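Local structure of alpha-L-rhamnosidase (Streptomyces avermitilis, 3W5M) at residues E601-V606 with S955-F960; A931-G936 with V967-Q972; G939-V944 with S962-V967; T989-I994 with C1016-V1021. The protein hydrolyses terminal non-reducing alpha-L-rhamnose residues from alpha-L-rhamnosides such as citrus flavonoids and the arabinogalactan-protein gum arabic. All blocks are in the same frame, centred on the assembly; numbering follows the deposited sequence. Where two conformers were deposited one is given.

Interaction 1 (E601-V606 with S955-F960)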
loop_
_atom_site.group_PDB
_atom_site.type_symbol
_atom_site.label_atom_id
_atom_site.label_comp_id
_atom_site.label_asym_id
_atom_site.label_seq_id
_atom_site.Cartn_x
_atom_site.Cartn_y
_atom_site.Cartn_z
ATOM N N GLU A 601 -7.774 19.416 7.685
ATOM C CA GLU A 601 -7.415 20.626 6.928
ATOM C C GLU A 601 -6.539 21.489 7.824
ATOM O O GLU A 601 -6.911 21.754 8.961
ATOM C CB GLU A 601 -8.657 21.418 6.558
ATOM C CG GLU A 601 -9.775 20.611 5.935
ATOM C CD GLU A 601 -9.972 20.951 4.480
ATOM O OE1 GLU A 601 -9.479 22.026 4.068
ATOM O OE2 GLU A 601 -10.617 20.153 3.754
ATOM N N PHE A 602 -5.395 21.930 7.311
ATOM C CA PHE A 602 -4.409 22.651 8.110
ATOM C C PHE A 602 -3.831 23.758 7.249
ATOM O O PHE A 602 -3.390 23.494 6.123
ATOM C CB PHE A 602 -3.318 21.675 8.536
ATOM C CG PHE A 602 -2.181 22.290 9.318
ATOM C CD1 PHE A 602 -2.343 22.669 10.643
ATOM C CD2 PHE A 602 -0.928 22.431 8.736
ATOM C CE1 PHE A 602 -1.272 23.204 11.372
ATOM C CE2 PHE A 602 0.143 22.962 9.444
ATOM C CZ PHE A 602 -0.029 23.344 10.771
ATOM N N GLU A 603 -3.824 24.989 7.783
ATOM C CA GLU A 603 -3.249 26.130 7.073
ATOM C C GLU A 603 -2.696 27.140 8.065
ATOM O O GLU A 603 -3.358 27.479 9.045
ATOM C CB GLU A 603 -4.294 26.783 6.173
ATOM C CG GLU A 603 -3.751 27.908 5.308
ATOM C CD GLU A 603 -4.837 28.599 4.506
ATOM O OE1 GLU A 603 -6.041 28.283 4.700
ATOM O OE2 GLU A 603 -4.479 29.466 3.676
ATOM N N THR A 604 -1.475 27.594 7.804
ATOM C CA THR A 604 -0.810 28.616 8.626
ATOM C C THR A 604 -0.439 29.800 7.730
ATOM O O THR A 604 -0.613 29.735 6.501
ATOM C CB THR A 604 0.476 28.091 9.294
ATOM O OG1 THR A 604 1.525 27.975 8.318
ATOM C CG2 THR A 604 0.268 26.741 9.991
ATOM N N ASN A 605 0.056 30.877 8.350
ATOM C CA ASN A 605 0.647 32.008 7.626
ATOM C C ASN A 605 2.002 31.706 6.956
ATOM O O ASN A 605 2.490 32.538 6.183
ATOM C CB ASN A 605 0.830 33.201 8.581
ATOM C CG ASN A 605 1.808 32.898 9.706
ATOM O OD1 ASN A 605 1.496 32.137 10.626
ATOM N ND2 ASN A 605 3.002 33.490 9.640
ATOM N N VAL A 606 2.595 30.547 7.265
ATOM C CA VAL A 606 3.931 30.141 6.819
ATOM C C VAL A 606 3.942 29.125 5.668
ATOM O O VAL A 606 3.716 27.926 5.882
ATOM C CB VAL A 606 4.739 29.565 7.979
ATOM C CG1 VAL A 606 6.174 29.283 7.555
ATOM C CG2 VAL A 606 4.706 30.530 9.150
ATOM N N SER A 955 -0.642 32.700 12.977
ATOM C CA SER A 955 -1.934 32.554 12.352
ATOM C C SER A 955 -2.053 31.092 11.965
ATOM O O SER A 955 -1.144 30.563 11.347
ATOM C CB SER A 955 -1.931 33.410 11.085
ATOM O OG SER A 955 -3.240 33.747 10.687
ATOM N N ALA A 956 -3.146 30.439 12.364
ATOM C CA ALA A 956 -3.424 29.051 11.954
ATOM C C ALA A 956 -4.912 28.749 11.959
ATOM O O ALA A 956 -5.687 29.323 12.740
ATOM C CB ALA A 956 -2.678 28.046 12.831
ATOM N N ARG A 957 -5.322 27.838 11.086
ATOM C CA ARG A 957 -6.703 27.398 11.044
ATOM C C ARG A 957 -6.697 25.912 10.678
ATOM O O ARG A 957 -5.870 25.473 9.889
ATOM C CB ARG A 957 -7.511 28.245 10.055
ATOM C CG ARG A 957 -7.859 27.571 8.749
ATOM C CD ARG A 957 -8.137 28.578 7.643
ATOM N NE ARG A 957 -8.954 28.003 6.569
ATOM C CZ ARG A 957 -8.688 26.869 5.910
ATOM N NH1 ARG A 957 -7.621 26.130 6.200
ATOM N NH2 ARG A 957 -9.515 26.459 4.955
ATOM N N ALA A 958 -7.587 25.142 11.299
ATOM C CA ALA A 958 -7.636 23.691 11.080
ATOM C C ALA A 958 -9.054 23.171 11.254
ATOM O O ALA A 958 -9.851 23.740 12.014
ATOM C CB ALA A 958 -6.712 22.980 12.052
ATOM N N THR A 959 -9.380 22.087 10.553
ATOM C CA THR A 959 -10.599 21.336 10.848
ATOM C C THR A 959 -10.262 19.843 10.819
ATOM O O THR A 959 -9.697 19.346 9.829
ATOM C CB THR A 959 -11.712 21.626 9.825
ATOM O OG1 THR A 959 -12.027 23.028 9.827
ATOM C CG2 THR A 959 -12.986 20.818 10.160
ATOM N N PHE A 960 -10.578 19.149 11.908
ATOM C CA PHE A 960 -10.393 17.716 12.017
ATOM C C PHE A 960 -11.764 17.049 11.948
ATOM O O PHE A 960 -12.648 17.385 12.727
ATOM C CB PHE A 960 -9.690 17.383 13.327
ATOM C CG PHE A 960 -9.609 15.921 13.626
ATOM C CD1 PHE A 960 -9.052 15.019 12.711
ATOM C CD2 PHE A 960 -10.079 15.437 14.843
ATOM C CE1 PHE A 960 -8.972 13.676 13.011
ATOM C CE2 PHE A 960 -10.021 14.087 15.139
ATOM C CZ PHE A 960 -9.477 13.203 14.221
#

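Interaction 2 (A931-G936 with V967-Q972)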
loop_
_atom_site.group_PDB
_atom_site.type_symbol
_atom_site.label_atom_id
_atom_site.label_comp_id
_atom_site.label_asym_id
_atom_site.label_seq_id
_atom_site.Cartn_x
_atom_site.Cartn_y
_atom_site.Cartn_z
ATOM N N ALA A 931 -2.118 23.722 15.342
ATOM C CA ALA A 931 -3.573 23.734 15.210
ATOM C C ALA A 931 -4.243 23.630 16.603
ATOM O O ALA A 931 -5.324 24.148 16.813
ATOM C CB ALA A 931 -4.028 22.616 14.277
ATOM N N GLY A 932 -3.578 22.985 17.550
ATOM C CA GLY A 932 -4.121 22.891 18.904
ATOM C C GLY A 932 -5.316 21.955 19.002
ATOM O O GLY A 932 -6.326 22.290 19.632
ATOM N N ILE A 933 -5.200 20.779 18.377
ATOM C CA ILE A 933 -6.280 19.780 18.370
ATOM C C ILE A 933 -5.678 18.453 18.771
ATOM O O ILE A 933 -4.883 17.883 18.027
ATOM C CB ILE A 933 -6.949 19.644 16.976
ATOM C CG1 ILE A 933 -7.646 20.952 16.591
ATOM C CG2 ILE A 933 -7.933 18.461 16.966
ATOM C CD1 ILE A 933 -8.315 20.943 15.220
ATOM N N ALA A 934 -6.019 17.965 19.963
ATOM C CA ALA A 934 -5.444 16.713 20.472
ATOM C C ALA A 934 -6.481 16.032 21.354
ATOM O O ALA A 934 -7.329 16.702 21.888
ATOM C CB ALA A 934 -4.170 16.982 21.266
ATOM N N PRO A 935 -6.443 14.699 21.468
ATOM C CA PRO A 935 -7.518 14.085 22.272
ATOM C C PRO A 935 -7.207 14.090 23.775
ATOM O O PRO A 935 -6.219 13.504 24.190
ATOM C CB PRO A 935 -7.581 12.659 21.734
ATOM C CG PRO A 935 -6.218 12.381 21.184
ATOM C CD PRO A 935 -5.619 13.694 20.758
ATOM N N GLY A 936 -8.048 14.754 24.569
ATOM C CA GLY A 936 -7.968 14.678 26.041
ATOM C C GLY A 936 -8.498 13.363 26.589
ATOM O O GLY A 936 -7.989 12.828 27.582
ATOM N N VAL A 967 -14.134 19.146 14.426
ATOM C CA VAL A 967 -13.471 19.874 15.487
ATOM C C VAL A 967 -12.617 20.921 14.777
ATOM O O VAL A 967 -11.678 20.572 14.070
ATOM C CB VAL A 967 -12.619 18.952 16.360
ATOM C CG1 VAL A 967 -11.842 19.759 17.399
ATOM C CG2 VAL A 967 -13.533 17.947 17.056
ATOM N N SER A 968 -12.969 22.201 14.930
ATOM C CA SER A 968 -12.256 23.271 14.227
ATOM C C SER A 968 -11.593 24.268 15.160
ATOM O O SER A 968 -12.071 24.499 16.273
ATOM C CB SER A 968 -13.190 24.006 13.280
ATOM O OG SER A 968 -13.793 23.061 12.411
ATOM N N THR A 969 -10.476 24.831 14.696
ATOM C CA THR A 969 -9.771 25.907 15.396
ATOM C C THR A 969 -9.342 26.982 14.400
ATOM O O THR A 969 -9.123 26.702 13.225
ATOM C CB THR A 969 -8.507 25.445 16.159
ATOM O OG1 THR A 969 -7.566 24.857 15.243
ATOM C CG2 THR A 969 -8.841 24.463 17.269
ATOM N N ARG A 970 -9.263 28.223 14.882
ATOM C CA ARG A 970 -8.732 29.327 14.109
ATOM C C ARG A 970 -8.212 30.339 15.110
ATOM O O ARG A 970 -8.982 30.839 15.934
ATOM C CB ARG A 970 -9.803 29.962 13.246
ATOM C CG ARG A 970 -9.253 31.095 12.396
ATOM C CD ARG A 970 -10.245 31.504 11.329
ATOM N NE ARG A 970 -10.035 32.887 10.911
ATOM C CZ ARG A 970 -10.982 33.670 10.394
ATOM N NH1 ARG A 970 -12.224 33.217 10.228
ATOM N NH2 ARG A 970 -10.692 34.918 10.051
ATOM N N TRP A 971 -6.920 30.619 15.054
ATOM C CA TRP A 971 -6.337 31.611 15.948
ATOM C C TRP A 971 -5.421 32.580 15.215
ATOM O O TRP A 971 -4.856 32.255 14.161
ATOM C CB TRP A 971 -5.623 30.961 17.137
ATOM C CG TRP A 971 -4.449 30.077 16.825
ATOM C CD1 TRP A 971 -4.465 28.715 16.692
ATOM C CD2 TRP A 971 -3.083 30.477 16.664
ATOM N NE1 TRP A 971 -3.197 28.244 16.439
ATOM C CE2 TRP A 971 -2.329 29.304 16.423
ATOM C CE3 TRP A 971 -2.416 31.716 16.696
ATOM C CZ2 TRP A 971 -0.942 29.332 16.201
ATOM C CZ3 TRP A 971 -1.030 31.737 16.479
ATOM C CH2 TRP A 971 -0.318 30.552 16.230
ATOM N N GLN A 972 -5.289 33.779 15.789
ATOM C CA GLN A 972 -4.496 34.854 15.198
ATOM C C GLN A 972 -3.871 35.682 16.309
ATOM O O GLN A 972 -4.561 36.050 17.268
ATOM C CB GLN A 972 -5.387 35.733 14.335
ATOM C CG GLN A 972 -4.667 36.857 13.607
ATOM C CD GLN A 972 -5.564 37.548 12.590
ATOM O OE1 GLN A 972 -6.773 37.296 12.529
ATOM N NE2 GLN A 972 -4.978 38.424 11.785
#

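Interaction 3 (G939-V944 with S962-V967)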
loop_
_atom_site.group_PDB
_atom_site.type_symbol
_atom_site.label_atom_id
_atom_site.label_comp_id
_atom_site.label_asym_id
_atom_site.label_seq_id
_atom_site.Cartn_x
_atom_site.Cartn_y
_atom_site.Cartn_z
ATOM N N GLY A 939 -10.624 9.103 21.429
ATOM C CA GLY A 939 -11.613 9.387 20.396
ATOM C C GLY A 939 -12.132 10.809 20.406
ATOM O O GLY A 939 -13.141 11.094 19.762
ATOM N N TYR A 940 -11.450 11.715 21.119
ATOM C CA TYR A 940 -11.837 13.132 21.182
ATOM C C TYR A 940 -13.184 13.373 21.886
ATOM O O TYR A 940 -13.843 14.396 21.638
ATOM C CB TYR A 940 -11.832 13.803 19.800
ATOM C CG TYR A 940 -10.473 13.871 19.178
ATOM C CD1 TYR A 940 -9.924 12.766 18.518
ATOM C CD2 TYR A 940 -9.715 15.046 19.265
ATOM C CE1 TYR A 940 -8.644 12.819 17.966
ATOM C CE2 TYR A 940 -8.447 15.117 18.714
ATOM C CZ TYR A 940 -7.913 14.011 18.071
ATOM O OH TYR A 940 -6.638 14.103 17.530
ATOM N N ARG A 941 -13.584 12.443 22.751
ATOM C CA ARG A 941 -14.722 12.672 23.647
ATOM C C ARG A 941 -14.499 13.958 24.445
ATOM O O ARG A 941 -15.449 14.676 24.776
ATOM C CB ARG A 941 -14.919 11.488 24.600
ATOM C CG ARG A 941 -16.297 11.471 25.241
ATOM C CD ARG A 941 -17.367 11.699 24.179
ATOM N NE ARG A 941 -18.708 11.811 24.745
ATOM C CZ ARG A 941 -19.460 10.775 25.103
ATOM N NH1 ARG A 941 -19.017 9.531 24.964
ATOM N NH2 ARG A 941 -20.662 10.985 25.607
ATOM N N GLN A 942 -13.237 14.214 24.772
ATOM C CA GLN A 942 -12.785 15.508 25.250
ATOM C C GLN A 942 -11.662 15.885 24.297
ATOM O O GLN A 942 -10.806 15.047 23.994
ATOM C CB GLN A 942 -12.208 15.440 26.676
ATOM C CG GLN A 942 -11.878 16.819 27.218
ATOM C CD GLN A 942 -10.879 16.813 28.371
ATOM O OE1 GLN A 942 -9.853 16.114 28.341
ATOM N NE2 GLN A 942 -11.166 17.614 29.387
ATOM N N VAL A 943 -11.683 17.123 23.807
ATOM C CA VAL A 943 -10.594 17.640 22.975
ATOM C C VAL A 943 -9.768 18.659 23.784
ATOM O O VAL A 943 -10.344 19.563 24.414
ATOM C CB VAL A 943 -11.113 18.223 21.623
ATOM C CG1 VAL A 943 -12.103 19.354 21.835
ATOM C CG2 VAL A 943 -9.969 18.673 20.728
ATOM N N VAL A 944 -8.444 18.495 23.798
ATOM C CA VAL A 944 -7.576 19.528 24.372
ATOM C C VAL A 944 -7.198 20.505 23.263
ATOM O O VAL A 944 -6.603 20.109 22.242
ATOM C CB VAL A 944 -6.306 18.946 25.014
ATOM C CG1 VAL A 944 -5.432 20.065 25.565
ATOM C CG2 VAL A 944 -6.637 17.935 26.100
ATOM N N SER A 962 -13.567 14.506 13.113
ATOM C CA SER A 962 -13.600 13.441 14.113
ATOM C C SER A 962 -14.844 12.572 13.919
ATOM O O SER A 962 -15.778 12.963 13.206
ATOM C CB SER A 962 -13.558 14.017 15.542
ATOM O OG SER A 962 -14.854 14.369 15.972
ATOM N N LEU A 963 -14.891 11.417 14.600
ATOM C CA LEU A 963 -16.117 10.573 14.555
ATOM C C LEU A 963 -17.384 11.267 15.106
ATOM O O LEU A 963 -18.500 10.982 14.635
ATOM C CB LEU A 963 -15.925 9.197 15.226
ATOM C CG LEU A 963 -14.726 8.353 14.756
ATOM C CD1 LEU A 963 -14.836 6.928 15.296
ATOM C CD2 LEU A 963 -14.652 8.325 13.232
ATOM N N HIS A 964 -17.208 12.198 16.053
ATOM C CA HIS A 964 -18.327 12.962 16.602
ATOM C C HIS A 964 -18.718 14.150 15.705
ATOM O O HIS A 964 -19.711 14.806 15.967
ATOM C CB HIS A 964 -17.991 13.457 17.997
ATOM C CG HIS A 964 -17.753 12.349 18.981
ATOM N ND1 HIS A 964 -18.776 11.731 19.664
ATOM C CD2 HIS A 964 -16.610 11.767 19.412
ATOM C CE1 HIS A 964 -18.273 10.808 20.470
ATOM N NE2 HIS A 964 -16.961 10.799 20.326
ATOM N N GLY A 965 -17.935 14.399 14.656
ATOM C CA GLY A 965 -18.161 15.536 13.740
ATOM C C GLY A 965 -16.973 16.498 13.764
ATOM O O GLY A 965 -15.928 16.219 14.403
ATOM N N PRO A 966 -17.113 17.653 13.093
ATOM C CA PRO A 966 -15.931 18.520 12.934
ATOM C C PRO A 966 -15.445 19.187 14.232
ATOM O O PRO A 966 -16.242 19.677 15.043
ATOM C CB PRO A 966 -16.375 19.549 11.879
ATOM C CG PRO A 966 -17.865 19.568 11.959
ATOM C CD PRO A 966 -18.318 18.214 12.451
ATOM N N VAL A 967 -14.134 19.146 14.426
ATOM C CA VAL A 967 -13.471 19.874 15.487
ATOM C C VAL A 967 -12.617 20.921 14.777
ATOM O O VAL A 967 -11.678 20.572 14.070
ATOM C CB VAL A 967 -12.619 18.952 16.360
ATOM C CG1 VAL A 967 -11.842 19.759 17.399
ATOM C CG2 VAL A 967 -13.533 17.947 17.056
HETATM O O HOH W 1 -15.097 14.874 18.662
#

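Interaction 4 (T989-I994 with C1016-V1021)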
loop_
_atom_site.group_PDB
_atom_site.type_symbol
_atom_site.label_atom_id
_atom_site.label_comp_id
_atom_site.label_asym_id
_atom_site.label_seq_id
_atom_site.Cartn_x
_atom_site.Cartn_y
_atom_site.Cartn_z
ATOM N N THR A 989 -16.700 17.559 24.921
ATOM C CA THR A 989 -16.320 18.779 25.630
ATOM C C THR A 989 -14.896 19.161 25.240
ATOM O O THR A 989 -14.214 18.408 24.531
ATOM C CB THR A 989 -16.343 18.575 27.149
ATOM O OG1 THR A 989 -15.417 17.531 27.474
ATOM C CG2 THR A 989 -17.749 18.235 27.656
ATOM N N ALA A 990 -14.440 20.321 25.702
ATOM C CA ALA A 990 -13.081 20.764 25.420
ATOM C C ALA A 990 -12.436 21.393 26.643
ATOM O O ALA A 990 -13.125 21.930 27.513
ATOM C CB ALA A 990 -13.082 21.750 24.279
ATOM N N GLU A 991 -11.114 21.297 26.690
ATOM C CA GLU A 991 -10.301 22.078 27.603
ATOM C C GLU A 991 -9.477 23.034 26.757
ATOM O O GLU A 991 -8.710 22.603 25.912
ATOM C CB GLU A 991 -9.403 21.159 28.387
ATOM C CG GLU A 991 -8.481 21.865 29.353
ATOM C CD GLU A 991 -7.536 20.885 30.009
ATOM O OE1 GLU A 991 -6.516 20.523 29.367
ATOM O OE2 GLU A 991 -7.826 20.470 31.153
ATOM N N VAL A 992 -9.655 24.331 26.976
ATOM C CA VAL A 992 -9.060 25.346 26.127
ATOM C C VAL A 992 -8.005 26.094 26.935
ATOM O O VAL A 992 -8.251 26.464 28.083
ATOM C CB VAL A 992 -10.128 26.306 25.587
ATOM C CG1 VAL A 992 -9.519 27.349 24.658
ATOM C CG2 VAL A 992 -11.207 25.521 24.845
ATOM N N TRP A 993 -6.825 26.264 26.339
ATOM C CA TRP A 993 -5.716 27.003 26.951
ATOM C C TRP A 993 -5.444 28.244 26.128
ATOM O O TRP A 993 -5.140 28.138 24.935
ATOM C CB TRP A 993 -4.460 26.160 26.967
ATOM C CG TRP A 993 -4.574 24.906 27.715
ATOM C CD1 TRP A 993 -5.435 23.870 27.468
ATOM C CD2 TRP A 993 -3.779 24.509 28.842
ATOM N NE1 TRP A 993 -5.228 22.853 28.374
ATOM C CE2 TRP A 993 -4.221 23.217 29.231
ATOM C CE3 TRP A 993 -2.742 25.120 29.564
ATOM C CZ2 TRP A 993 -3.660 22.523 30.308
ATOM C CZ3 TRP A 993 -2.188 24.432 30.639
ATOM C CH2 TRP A 993 -2.650 23.142 31.000
ATOM N N ILE A 994 -5.554 29.417 26.750
ATOM C CA ILE A 994 -5.347 30.676 26.038
ATOM C C ILE A 994 -4.172 31.419 26.659
ATOM O O ILE A 994 -4.299 31.885 27.791
ATOM C CB ILE A 994 -6.587 31.595 26.125
ATOM C CG1 ILE A 994 -7.868 30.838 25.779
ATOM C CG2 ILE A 994 -6.415 32.827 25.238
ATOM C CD1 ILE A 994 -8.040 30.578 24.298
ATOM N N CYS A 1016 -1.157 30.609 30.631
ATOM C CA CYS A 1016 -2.484 30.644 30.022
ATOM C C CYS A 1016 -3.646 30.457 30.996
ATOM O O CYS A 1016 -3.522 29.804 32.037
ATOM C CB CYS A 1016 -2.621 29.673 28.827
ATOM S SG CYS A 1016 -1.299 28.488 28.508
ATOM N N ALA A 1017 -4.768 31.067 30.640
ATOM C CA ALA A 1017 -6.053 30.760 31.242
ATOM C C ALA A 1017 -6.514 29.410 30.683
ATOM O O ALA A 1017 -6.426 29.173 29.472
ATOM C CB ALA A 1017 -7.061 31.848 30.903
ATOM N N VAL A 1018 -6.968 28.527 31.571
ATOM C CA VAL A 1018 -7.496 27.226 31.187
ATOM C C VAL A 1018 -9.004 27.267 31.361
ATOM O O VAL A 1018 -9.500 27.550 32.458
ATOM C CB VAL A 1018 -6.936 26.105 32.090
ATOM C CG1 VAL A 1018 -7.485 24.743 31.678
ATOM C CG2 VAL A 1018 -5.412 26.119 32.091
ATOM N N PHE A 1019 -9.733 26.971 30.287
ATOM C CA PHE A 1019 -11.185 26.959 30.319
ATOM C C PHE A 1019 -11.726 25.546 30.123
ATOM O O PHE A 1019 -11.087 24.707 29.471
ATOM C CB PHE A 1019 -11.737 27.880 29.237
ATOM C CG PHE A 1019 -11.393 29.321 29.436
ATOM C CD1 PHE A 1019 -12.139 30.116 30.299
ATOM C CD2 PHE A 1019 -10.321 29.895 28.759
ATOM C CE1 PHE A 1019 -11.825 31.455 30.486
ATOM C CE2 PHE A 1019 -10.003 31.242 28.936
ATOM C CZ PHE A 1019 -10.758 32.024 29.799
ATOM N N GLU A 1020 -12.886 25.269 30.709
ATOM C CA GLU A 1020 -13.625 24.048 30.387
ATOM C C GLU A 1020 -14.867 24.493 29.684
ATOM O O GLU A 1020 -15.530 25.409 30.144
ATOM C CB GLU A 1020 -13.991 23.270 31.647
ATOM C CG GLU A 1020 -12.764 22.756 32.379
ATOM C CD GLU A 1020 -13.085 21.739 33.460
ATOM O OE1 GLU A 1020 -14.086 21.933 34.192
ATOM O OE2 GLU A 1020 -12.319 20.751 33.575
ATOM N N VAL A 1021 -15.179 23.866 28.563
ATOM C CA VAL A 1021 -16.299 24.302 27.742
ATOM C C VAL A 1021 -17.019 23.072 27.149
ATOM O O VAL A 1021 -16.408 22.029 26.943
ATOM C CB VAL A 1021 -15.815 25.335 26.684
ATOM C CG1 VAL A 1021 -15.067 24.677 25.542
ATOM C CG2 VAL A 1021 -16.958 26.203 26.151
#

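Interaction 1 (E601-V606 with S955-F960)
The carbonyl oxygen E603 O takes the amide of R957, with R957 N at 2.9 Å, and also meets the CA-H of A956, whose CA is 3.3 Å away. E603 N returns a bond to R957 O, so this antiparallel pair is hydrogen-bonded on both sides; E601 and T959 form a second such pair. At the end of the strand, N605 N is 3.2 Å from S955 O and approaches from above the carbonyl plane. Side chains alternate between two faces. E601, E603, R957 and T959 share one, where the E603 chain, with CG anti to the backbone N (chi1 -175°), carries OE1 over a face of the R957 guanidinium. E603 OE1 stands 3.1 Å from R957 NH1 but well out of the guanidinium plane, so no N-H points at it and the salt bridge rests on charge alone; the two planes are 81° apart. Small A956 and A958 lie with F602 and T604 on the buried face. There F602 meets A931 and H613, the latter on helix 607-622. Strand 600-604 is an outermost strand of this antiparallel sheet within the chain, paired with strand 955-962, which in turn bonds to strand 965-974.

Interaction 2 (A931-G936 with V967-Q972)
I933, T969 and A931 carry this buried contact between the segment that leaves helix 923-929 and a strand of the C-terminal domain. I933 has the largest share. Its CG1, beside the backbone N, packs on T969 CG2 at 3.8 Å, while CD1 at the tip reaches V967 O at 3.6 Å and its other branch, CG2, touches V967 CG1 at 4.1 Å. The isoleucine runs past both V967 and T969 in the opposite direction, touching each with a different branch. T969 adds the one hydrogen bond of the contact: OG1 donates to A931 O at 2.8 Å, meeting the carbonyl at a C=O...O angle of 136°. With chi1 at 60°, OG1 sits between the backbone N and the carbonyl carbon, which turns the hydroxyl to A931 and leaves CG2 for I933. A valine here would probably keep much of the apolar packing but leave A931 O without its hydroxyl partner, in a place where the residues around it are buried. G932, with a positive phi, takes the chain from the helix into I933. Just beyond T969 on the same side of the strand, W971 NE1 donates to I930 O, a second side-chain bond to the chain just after that helix. A931 in turn rests on A958 of strand 955-962 and on F600 and F602 of strand 600-604, while I933 O accepts a hydrogen bond from the hydroxyl of Y653 on helix 641-654, and A934 begins strand 934-935, its backbone bonded to V944.

Interaction 3 (G939-V944 with S962-V967)
H964 leans its imidazole against the loop G939-R941. Its CB already points toward that segment, and with chi1 at -62° CG lies beside the backbone N and anti to the carbonyl carbon. CD2 meets G939 O at 3.6 Å, the oxygen standing at the edge of the ring in its plane. H964 NE2 lies 3.9 Å from G939 O. CE1, at the far side, approaches R941 CD at 3.9 Å; R941 was modelled in two conformers, so this contact is less certain. The ring also touches S70, V71 and T988. H964 belongs to the type I turn S962-G965, the tight connection of the beta hairpin made by strands 955-962 and 965-974, and G939-V944 leads into a strand of the facing sheet of the C-terminal beta-sandwich. Replacing H964 by an alanine is likely to open a gap between turn and loop, with G939 O and R941 CD losing the ring they touch. Within the turn S962 OG donates to G965 O at 2.7 Å, in the carbonyl plane and on a lone pair, and itself accepts a weak bond from H964 N. A water gives one bond to S962 OG at 2.7 Å and a longer one to Y940 O. Deeper between the sheets, V943 and V967 meet tip to tip, CG2 of V943 lying 4.0 Å from CG1 of V967 while it also touches the edge of the Y940 ring.

Interaction 4 (T989-I994 with C1016-V1021)
Six backbone hydrogen bonds join T989-I994 to C1016-V1021 as antiparallel strands, two for each of the pairs A990-V1021, V992-F1019 and I994-A1017. The shortest runs from F1019 N to V992 O, 2.7 Å and nearly straight at 171°. Between these pairs CA-H groups lean on the same oxygens, as E991 CA does on F1019 O at 3.3 Å.

Aromatic contacts gather round the W993 indole, on the side of the sheet it shares with E991 and V1018. V1018 CG2 lies over its six-membered ring, 3.9 Å from the centroid and 12° off the normal, a CH-pi contact between two side chains that point the same way. C1016 SG comes instead to the edge of that ring, 3.8 Å from W993 CE3. The indole is fixed by its own strand: NE1 donates to E991 OE1 at 2.8 Å, in the indole plane but from above the carboxylate plane. E991 CG, on an extended chain, also brushes V1018 CG1.

Apolar contacts make up the other face. I994 CG1 meets the F1019 ring edge at CE2, 3.8 Å away, and V1021 CG1 packs against A990 CB and V992 CG2. This face turns inward in the sandwich: V992 and I994 lie on L980 of strand 977-984 and on F1028 of strand 1024-1030. Opposite, W993 makes a cation-pi contact with R946, and within the sheet the two strands stand between strands 942-945 and 1008-1013.

Overall arrangement
The four contacts run through the C-terminal beta-sandwich. Interactions 1 and 2, with centres 9 Å apart, join at neighbouring strands of one sheet, where A958 N lies 2.9 Å from T969 O. Interaction 3 is nested in the chain loop closed by interaction 2 and shares V967 with it, spanning the two sheets. It passes to interaction 4 in the second sheet through V943 N and T989 O, 2.9 Å apart; interactions 1 and 4 do not touch, their nearest atoms being about 11 Å apart. All lie away from the rhamnose and calcium sites, yet interaction 1 pairs strands flanking the stretch that holds E636 and E895, the inferred catalytic acid and base.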